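Aminoglycoside 6-N-acetyltransferase type Ib11 (Salmonella typhimurium, PDB 2PRB) probably catalyses transfer of the acetyl group of acetyl-CoA to the 6'-amino group of aminoglycosides such as kanamycin B, giving antibiotic resistance. Local coordinates at residues 33-38 with 105-110. The protein carries 2 engineered substitutions. Residues are numbered along the deposited sequence; the frame is centred on the assembly and turned at random.
Sequences SHIVEW and DQLLAN. Engineered in segment 105-110: Q106 (natural residue Leu), L107 (natural residue Ser). With COA (coenzyme A), chain B.
H34 and I35, from the short helix 33-36, meet the end of strand 101-108 at L107 and L108 and the loop residue A109. The H34 ring turns its NE2 edge to A109 O. NE2 donates to A109 O at 3.0 Å, with a bent N-H...O angle of 138°. The acceptor lies in the ring plane, but NE2 stands above the A109 carbonyl plane. R32 NH1 also donates a hydrogen bond to A109 O, so two donors share this oxygen. I35 CG1 lies over one face of the H34 ring, near its rim.

The tight part is apolar. CD1 of I35 meets CB of L107 at 3.7 Å, and the two side chains cross at about a right angle. I35 CG1 lies beside its own backbone N, and a second bend at chi2 (-56°) brings CD1 to L107. L107 is engineered (Ser in the natural sequence).

The loose side is toward W38 and Q106, which do not touch each other. The pantetheine arm of coenzyme A runs between them. L108 N donates to COA O9P at 2.7 Å, nearly straight at 163°. COA N4P returns a weak bond to Q106 O at 3.0 Å. On the helix side, W38 CB touches COA O5P at 3.2 Å.

L108 N and Q106 O pair with the pantetheine amides much as a neighbouring strand would, as is usual in GNAT enzymes. Main-chain polar atoms thus grip the cofactor here, while one bent hydrogen bond and apolar contact join the helix to the strand end.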
# COMPACT_ATOMS: atom_id res chain seq x y z
N SER A 33 -10.71 7.70 12.79
CA SER A 33 -9.65 8.59 13.27
C SER A 33 -8.23 8.04 13.09
O SER A 33 -7.33 8.78 12.73
CB SER A 33 -9.90 9.00 14.73
OG SER A 33 -9.85 7.88 15.59
N HIS A 34 -8.05 6.74 13.32
CA HIS A 34 -6.72 6.12 13.21
C HIS A 34 -6.21 6.09 11.76
O HIS A 34 -5.01 6.06 11.52
CB HIS A 34 -6.68 4.73 13.87
CG HIS A 34 -7.47 3.69 13.14
ND1 HIS A 34 -6.87 2.75 12.32
CD2 HIS A 34 -8.79 3.42 13.11
CE1 HIS A 34 -7.80 1.95 11.83
NE2 HIS A 34 -8.98 2.34 12.29
N ILE A 35 -7.15 6.11 10.81
CA ILE A 35 -6.83 6.16 9.39
C ILE A 35 -6.61 7.61 8.93
O ILE A 35 -5.64 7.91 8.24
CB ILE A 35 -7.93 5.46 8.52
CG1 ILE A 35 -8.05 3.98 8.89
CG2 ILE A 35 -7.66 5.63 7.02
CD1 ILE A 35 -6.74 3.19 8.78
N VAL A 36 -7.52 8.49 9.34
CA VAL A 36 -7.48 9.91 8.99
C VAL A 36 -6.13 10.56 9.33
O VAL A 36 -5.61 11.38 8.56
CB VAL A 36 -8.64 10.69 9.65
CG1 VAL A 36 -8.46 12.20 9.50
CG2 VAL A 36 -9.98 10.26 9.05
N GLU A 37 -5.55 10.18 10.46
CA GLU A 37 -4.31 10.81 10.91
C GLU A 37 -3.07 10.50 10.06
O GLU A 37 -2.10 11.25 10.10
CB GLU A 37 -4.05 10.55 12.41
CG GLU A 37 -3.71 9.13 12.78
CD GLU A 37 -3.15 9.02 14.20
OE1 GLU A 37 -2.14 9.69 14.51
OE2 GLU A 37 -3.71 8.25 15.01
N TRP A 38 -3.12 9.43 9.27
CA TRP A 38 -1.98 9.03 8.44
C TRP A 38 -2.23 8.94 6.93
O TRP A 38 -1.32 9.20 6.14
CB TRP A 38 -1.39 7.70 8.93
CG TRP A 38 -0.82 7.75 10.31
CD1 TRP A 38 -1.27 7.08 11.41
CD2 TRP A 38 0.32 8.51 10.74
NE1 TRP A 38 -0.50 7.37 12.50
CE2 TRP A 38 0.49 8.25 12.12
CE3 TRP A 38 1.20 9.39 10.10
CZ2 TRP A 38 1.51 8.84 12.88
CZ3 TRP A 38 2.22 9.98 10.85
CH2 TRP A 38 2.36 9.69 12.23
N ASP A 105 0.82 0.74 -0.70
CA ASP A 105 0.24 1.49 0.41
C ASP A 105 -0.82 0.60 1.04
O ASP A 105 -1.42 -0.22 0.35
CB ASP A 105 -0.40 2.79 -0.09
CG ASP A 105 0.62 3.85 -0.45
OD1 ASP A 105 1.32 4.33 0.46
OD2 ASP A 105 0.70 4.21 -1.64
N GLN A 106 -1.05 0.76 2.34
CA GLN A 106 -2.04 -0.08 3.02
C GLN A 106 -2.51 0.49 4.35
O GLN A 106 -1.85 1.36 4.93
CB GLN A 106 -1.52 -1.52 3.21
CG GLN A 106 -0.43 -1.71 4.28
CD GLN A 106 0.83 -0.93 3.98
OE1 GLN A 106 1.28 -0.13 4.80
NE2 GLN A 106 1.40 -1.15 2.80
N LEU A 107 -3.65 -0.01 4.82
CA LEU A 107 -4.23 0.40 6.09
C LEU A 107 -4.98 -0.77 6.71
O LEU A 107 -5.51 -1.63 6.00
CB LEU A 107 -5.17 1.59 5.88
CG LEU A 107 -6.44 1.41 5.03
CD1 LEU A 107 -7.63 0.92 5.87
CD2 LEU A 107 -6.79 2.71 4.32
N LEU A 108 -5.03 -0.80 8.04
CA LEU A 108 -5.89 -1.74 8.75
C LEU A 108 -7.15 -1.02 9.20
O LEU A 108 -7.09 0.08 9.75
CB LEU A 108 -5.16 -2.36 9.95
CG LEU A 108 -3.98 -3.30 9.68
CD1 LEU A 108 -3.24 -3.65 10.97
CD2 LEU A 108 -4.43 -4.58 8.97
N ALA A 109 -8.30 -1.65 8.95
CA ALA A 109 -9.62 -1.04 9.18
C ALA A 109 -9.96 -0.79 10.65
O ALA A 109 -10.58 0.22 10.99
CB ALA A 109 -10.69 -1.89 8.53
N ASN A 110 -9.57 -1.73 11.51
CA ASN A 110 -10.00 -1.73 12.91
C ASN A 110 -8.90 -1.28 13.88
O ASN A 110 -7.84 -1.89 13.96
CB ASN A 110 -10.52 -3.11 13.31
CG ASN A 110 -11.67 -3.58 12.42
OD1 ASN A 110 -12.68 -2.88 12.27
ND2 ASN A 110 -11.53 -4.76 11.83
N1A COA B . 8.04 4.32 16.99
C2A COA B . 8.77 3.19 16.68
N3A COA B . 8.13 1.98 16.52
C4A COA B . 6.78 1.89 16.67
C5A COA B . 6.02 3.02 16.98
C6A COA B . 6.67 4.25 17.14
N6A COA B . 5.96 5.36 17.29
N7A COA B . 4.73 2.64 17.06
C8A COA B . 4.64 1.31 16.82
N9A COA B . 5.90 0.84 16.57
C1B COA B . 6.29 -0.50 16.08
C2B COA B . 5.80 -1.64 16.96
O2B COA B . 6.66 -1.83 18.06
C3B COA B . 5.81 -2.82 16.00
O3B COA B . 7.09 -3.42 15.96
P3B COA B . 7.53 -4.65 16.89
O7A COA B . 6.85 -5.91 16.39
O8A COA B . 7.16 -4.40 18.33
O9A COA B . 9.03 -4.82 16.78
C4B COA B . 5.57 -2.17 14.64
O4B COA B . 5.76 -0.78 14.80
C5B COA B . 4.18 -2.45 14.09
O5B COA B . 4.13 -3.72 13.48
P1A COA B . 2.68 -4.33 13.10
O1A COA B . 1.96 -4.74 14.36
O2A COA B . 2.79 -5.47 12.12
O3A COA B . 1.98 -3.05 12.41
P2A COA B . 0.39 -2.91 12.23
O4A COA B . -0.27 -4.25 12.39
O5A COA B . -0.17 -1.88 13.18
O6A COA B . 0.27 -2.41 10.71
CBP COA B . 0.02 -0.28 9.56
CCP COA B . 0.97 -1.26 10.25
CDP COA B . 0.84 0.91 9.08
CEP COA B . -0.60 -0.98 8.35
CAP COA B . -1.08 0.15 10.55
OAP COA B . -0.54 0.59 11.78
C9P COA B . -2.04 1.17 9.99
O9P COA B . -3.10 0.75 9.17
N8P COA B . -1.84 2.46 10.31
C7P COA B . -2.78 3.51 9.96
C6P COA B . -2.73 3.92 8.49
C5P COA B . -1.30 4.07 8.00
O5P COA B . -0.44 4.62 8.70
N4P COA B . -1.05 3.59 6.78
C3P COA B . 0.30 3.54 6.24
C2P COA B . 0.73 4.86 5.62
S1P COA B . 2.37 4.75 4.86